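PDB 4IGB: LPXTG cell wall surface protein from Streptococcus gordonii, which is a cell-wall-anchored surface protein and probably serves as an adhesin, the present chain holding its two N-terminal domains. Local coordinates for residues T312-F317 and D388-Y393; R293-V298 and P423-S428. All blocks are in the same frame, centred on the assembly; numbering follows the deposited sequence.

Contact 1: T312-F317 and D388-Y393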
# COMPACT_ATOMS: atom_id res chain seq x y z
N THR B 312 16.09 -32.60 3.14
CA THR B 312 16.49 -31.71 2.07
C THR B 312 15.33 -30.82 1.69
O THR B 312 14.24 -31.30 1.42
CB THR B 312 16.91 -32.53 0.83
OG1 THR B 312 17.92 -33.48 1.22
CG2 THR B 312 17.47 -31.63 -0.26
N TYR B 313 15.59 -29.52 1.64
CA TYR B 313 14.57 -28.54 1.31
C TYR B 313 14.80 -27.96 -0.08
O TYR B 313 15.89 -27.51 -0.39
CB TYR B 313 14.55 -27.42 2.35
CG TYR B 313 14.16 -27.87 3.75
CD1 TYR B 313 12.84 -28.21 4.05
CD2 TYR B 313 15.09 -27.95 4.77
CE1 TYR B 313 12.47 -28.62 5.32
CE2 TYR B 313 14.73 -28.37 6.06
CZ TYR B 313 13.41 -28.69 6.32
OH TYR B 313 13.04 -29.10 7.58
N LYS B 314 13.77 -27.99 -0.91
CA LYS B 314 13.83 -27.37 -2.22
C LYS B 314 12.89 -26.19 -2.24
O LYS B 314 11.69 -26.34 -2.02
CB LYS B 314 13.44 -28.36 -3.32
CG LYS B 314 13.65 -27.84 -4.74
CD LYS B 314 13.22 -28.89 -5.77
CE LYS B 314 13.36 -28.38 -7.21
NZ LYS B 314 12.75 -29.33 -8.20
N ALA B 315 13.44 -25.02 -2.49
CA ALA B 315 12.62 -23.82 -2.55
C ALA B 315 12.71 -23.16 -3.91
O ALA B 315 13.80 -22.89 -4.43
CB ALA B 315 13.04 -22.83 -1.46
N THR B 316 11.55 -22.89 -4.49
CA THR B 316 11.48 -22.25 -5.79
C THR B 316 10.92 -20.85 -5.67
O THR B 316 9.80 -20.65 -5.20
CB THR B 316 10.58 -23.06 -6.70
OG1 THR B 316 11.10 -24.40 -6.78
CG2 THR B 316 10.50 -22.43 -8.09
N PHE B 317 11.71 -19.86 -6.07
CA PHE B 317 11.31 -18.47 -5.88
C PHE B 317 10.95 -17.82 -7.20
O PHE B 317 11.80 -17.71 -8.08
CB PHE B 317 12.44 -17.68 -5.19
CG PHE B 317 12.85 -18.26 -3.86
CD1 PHE B 317 12.27 -17.81 -2.69
CD2 PHE B 317 13.82 -19.25 -3.78
CE1 PHE B 317 12.63 -18.35 -1.45
CE2 PHE B 317 14.19 -19.78 -2.55
CZ PHE B 317 13.59 -19.33 -1.39
N ASP B 388 12.69 -18.33 -12.37
CA ASP B 388 12.65 -18.72 -10.97
C ASP B 388 14.05 -19.00 -10.45
O ASP B 388 14.91 -19.50 -11.18
CB ASP B 388 11.82 -19.99 -10.80
CG ASP B 388 10.33 -19.76 -10.96
OD1 ASP B 388 9.89 -18.61 -11.22
OD2 ASP B 388 9.59 -20.75 -10.81
N ILE B 389 14.28 -18.71 -9.18
CA ILE B 389 15.53 -19.09 -8.54
C ILE B 389 15.21 -20.27 -7.64
O ILE B 389 14.22 -20.23 -6.92
CB ILE B 389 16.09 -17.93 -7.71
CG1 ILE B 389 16.36 -16.74 -8.64
CG2 ILE B 389 17.33 -18.38 -6.93
CD1 ILE B 389 16.83 -15.49 -7.94
N ILE B 390 16.02 -21.32 -7.73
CA ILE B 390 15.75 -22.55 -7.00
C ILE B 390 16.88 -22.80 -6.04
O ILE B 390 18.03 -22.92 -6.45
CB ILE B 390 15.70 -23.77 -7.95
CG1 ILE B 390 14.94 -23.45 -9.23
CG2 ILE B 390 15.14 -24.98 -7.24
CD1 ILE B 390 13.56 -23.00 -9.01
N ILE B 391 16.56 -22.90 -4.75
CA ILE B 391 17.61 -23.15 -3.77
C ILE B 391 17.35 -24.47 -3.09
O ILE B 391 16.26 -24.71 -2.56
CB ILE B 391 17.67 -22.05 -2.70
CG1 ILE B 391 17.84 -20.69 -3.36
CG2 ILE B 391 18.78 -22.36 -1.70
CD1 ILE B 391 17.85 -19.57 -2.38
N THR B 392 18.36 -25.33 -3.10
CA THR B 392 18.24 -26.63 -2.47
C THR B 392 19.14 -26.70 -1.23
O THR B 392 20.35 -26.58 -1.34
CB THR B 392 18.59 -27.75 -3.47
OG1 THR B 392 17.75 -27.59 -4.62
CG2 THR B 392 18.33 -29.11 -2.86
N TYR B 393 18.53 -26.89 -0.06
CA TYR B 393 19.26 -26.91 1.20
C TYR B 393 19.39 -28.33 1.72
O TYR B 393 18.39 -29.01 1.96
CB TYR B 393 18.53 -26.10 2.27
CG TYR B 393 18.14 -24.68 1.88
CD1 TYR B 393 18.94 -23.60 2.22
CD2 TYR B 393 16.93 -24.43 1.23
CE1 TYR B 393 18.56 -22.31 1.91
CE2 TYR B 393 16.55 -23.13 0.91
CZ TYR B 393 17.36 -22.08 1.25
OH TYR B 393 16.99 -20.79 0.95
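T312-F317 and D388-Y393 lie on neighbouring antiparallel strands, with D388 just ahead of the second. The strands belong to one layer of what looks like a beta sandwich, the N2 domain, which is assigned to the adhesin clan. Their directions differ by 170°. Y313 with Y393, A315 with I391 and F317 with I389 are hydrogen-bonded pairs. K314 with T392 and T316 with I390 are non-hydrogen-bonded pairs.

Six backbone bonds satisfy the N-H and C=O of all six residues in the hydrogen-bonded pairs. Y393 N reaches Y313 O at 2.7 Å, and I391 N reaches A315 O at 2.8 Å. At the end of the run, I389 N gives to F317 O at 2.9 Å. Several of these oxygens also receive a CA-H contact; I390 CA, for example, lies 3.2 Å from A315 O. The alternate residues bond outward, T312, K314 and T316 to the strand of D299, E297 and V295, and I390 and T392 to that of E351 and K349.

Y313, A315, F317, I389, I391 and Y393 form the buried face, which packs on strands 333-338 and 409-417. The F317 torsion (chi1 -58°) sets CG beside the backbone N that bonds I389 O, and so brings the ring edge, at CD2, to that same oxygen. The ring also meets I391, with F317 CE2 3.7 Å from I391 CD1. I391 CG2 in turn lies over one face of the Y393 ring, toward its rim, while A315 CB sits at that ring's edge.

The other face carries K314, T316, I390 and T392. The extended K314 chain crosses I390, bringing K314 CE to I390 CG2. The T316 and I390 side chains run alongside each other in the same direction. T316 CG2 also lies 3.3 Å from D388 OD2.

Contact 2: R293-V298 and P423-S428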
# COMPACT_ATOMS: atom_id res chain seq x y z
N ARG B 293 3.72 -17.21 -4.63
CA ARG B 293 4.61 -17.20 -3.47
C ARG B 293 5.68 -18.25 -3.68
O ARG B 293 5.55 -19.11 -4.55
CB ARG B 293 3.82 -17.53 -2.20
CG ARG B 293 2.76 -16.51 -1.85
CD ARG B 293 1.72 -17.11 -0.89
NE ARG B 293 2.33 -17.79 0.26
CZ ARG B 293 1.64 -18.45 1.18
NH1 ARG B 293 2.27 -19.02 2.21
NH2 ARG B 293 0.32 -18.55 1.09
N PRO B 294 6.76 -18.18 -2.89
CA PRO B 294 7.77 -19.24 -3.00
C PRO B 294 7.15 -20.60 -2.71
O PRO B 294 6.27 -20.73 -1.86
CB PRO B 294 8.79 -18.85 -1.92
CG PRO B 294 8.71 -17.35 -1.90
CD PRO B 294 7.23 -17.05 -2.06
N VAL B 295 7.62 -21.60 -3.45
CA VAL B 295 7.17 -22.98 -3.28
C VAL B 295 8.25 -23.79 -2.56
O VAL B 295 9.39 -23.89 -3.02
CB VAL B 295 6.86 -23.64 -4.64
CG1 VAL B 295 6.44 -25.08 -4.44
CG2 VAL B 295 5.77 -22.85 -5.36
N LEU B 296 7.88 -24.35 -1.42
CA LEU B 296 8.83 -25.09 -0.60
C LEU B 296 8.45 -26.55 -0.57
O LEU B 296 7.28 -26.88 -0.40
CB LEU B 296 8.85 -24.53 0.82
CG LEU B 296 9.81 -25.22 1.80
CD1 LEU B 296 11.25 -25.00 1.35
CD2 LEU B 296 9.60 -24.71 3.22
N GLU B 297 9.45 -27.41 -0.73
CA GLU B 297 9.24 -28.85 -0.71
C GLU B 297 10.28 -29.47 0.21
O GLU B 297 11.38 -28.95 0.36
CB GLU B 297 9.39 -29.42 -2.13
CG GLU B 297 8.59 -28.66 -3.18
CD GLU B 297 8.91 -29.11 -4.60
OE1 GLU B 297 9.50 -28.33 -5.38
OE2 GLU B 297 8.56 -30.26 -4.96
N VAL B 298 9.94 -30.59 0.83
CA VAL B 298 10.86 -31.29 1.70
C VAL B 298 10.93 -32.76 1.32
O VAL B 298 9.91 -33.37 0.97
CB VAL B 298 10.44 -31.16 3.18
CG1 VAL B 298 9.08 -31.83 3.42
CG2 VAL B 298 11.50 -31.77 4.09
N PRO B 423 6.51 -15.13 2.36
CA PRO B 423 6.86 -16.45 2.89
C PRO B 423 6.35 -17.56 1.99
O PRO B 423 5.33 -17.41 1.34
CB PRO B 423 6.12 -16.51 4.24
CG PRO B 423 5.23 -15.27 4.29
CD PRO B 423 5.26 -14.62 2.94
N SER B 424 7.07 -18.68 1.98
CA SER B 424 6.65 -19.87 1.26
C SER B 424 5.51 -20.54 2.01
O SER B 424 5.12 -20.11 3.09
CB SER B 424 7.81 -20.85 1.18
OG SER B 424 8.04 -21.43 2.46
N ASN B 425 4.97 -21.60 1.42
CA ASN B 425 4.12 -22.51 2.18
C ASN B 425 4.99 -23.15 3.25
O ASN B 425 6.22 -23.24 3.07
CB ASN B 425 3.58 -23.60 1.27
CG ASN B 425 4.69 -24.33 0.54
OD1 ASN B 425 5.36 -23.75 -0.31
ND2 ASN B 425 4.91 -25.59 0.90
N GLN B 426 4.38 -23.59 4.34
CA GLN B 426 5.08 -24.35 5.36
C GLN B 426 5.09 -25.85 5.02
O GLN B 426 4.10 -26.38 4.52
CB GLN B 426 4.45 -24.12 6.73
CG GLN B 426 5.21 -24.81 7.86
CD GLN B 426 4.48 -24.71 9.18
OE1 GLN B 426 4.88 -23.95 10.06
NE2 GLN B 426 3.41 -25.49 9.33
N VAL B 427 6.20 -26.53 5.30
CA VAL B 427 6.25 -27.97 5.08
C VAL B 427 6.56 -28.69 6.37
O VAL B 427 6.96 -28.08 7.35
CB VAL B 427 7.32 -28.39 4.03
CG1 VAL B 427 6.99 -27.82 2.65
CG2 VAL B 427 8.73 -28.00 4.49
N SER B 428 6.38 -30.00 6.36
CA SER B 428 6.53 -30.78 7.58
C SER B 428 7.21 -32.11 7.34
O SER B 428 6.89 -32.83 6.40
CB SER B 428 5.16 -31.01 8.23
OG SER B 428 4.96 -30.12 9.31
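R293-V298 and P423-S428 run in nearly the same direction, 24° apart end to end, with CA atoms closest at P294 and S424 (4.4 Å) and farther apart at E297 and V427 (6.6 Å). The segments run into and include residues of strands 295-304 and 427-432, a parallel pair in the N2 domain.

Side chains make all the cross-segment hydrogen bonds here. The N425 amide bonds both the N-H and the C=O of L296. N425 OD1 accepts from L296 N at 2.8 Å, in the carbonyl plane and on a lone pair. N425 ND2 gives a nearly straight bond (171°) to L296 O at 3.0 Å. The two bonds hold the amide against rotation. CG of N425 sits between its own backbone N and carbonyl carbon (chi1 54°), and the side chain thereby reaches across to the backbone of L296.

R293 covers the start of the contact. Its chain bends at chi3, and the guanidinium turns its edge to two carbonyls. NE of R293 bonds to P423 O at 3.2 Å, while R293 NH1 makes only a weak bond to S424 O. The P294 ring brings its CB against S424 CB.

S424 OG donates to N425 O at 2.6 Å from above the carbonyl plane and also bonds to V413 N of strand 409-417. The buried hydroxyl is therefore held from both sequence-near and distant backbone.

The L296 side chain lies roughly perpendicular to that of V427, with L296 CD2 3.6 Å from V427 CG2. V298 and V427 pass in opposite directions, and V298 CB meets the same V427 methyl. N425 thus stands in for a backbone partner of L296. Its amide offers the same acceptor and donor as a peptide, and it joins the segments ahead of any direct backbone pairing.

In the fold
Both contacts belong to one mixed sheet of the N2 domain. Strands 295-304 and 310-317 follow each other in the chain and join them directly: T316 N meets V295 O, and K314 O meets E297 N, each at 2.8 Å and probably hydrogen-bonded. The centres lie 9 Å apart. Contact 1 has one buried face, against strands 333-338 and 409-417, and one toward solvent, where K314 is exposed. Contact 2 has its buried residues at P294, L296 and S424 and is more open at V295 and E297. Contact 1 relies on regular backbone pairing; contact 2 replaces it with side-chain bonds to backbone. Y313 packs on V298, so the two apolar parts meet.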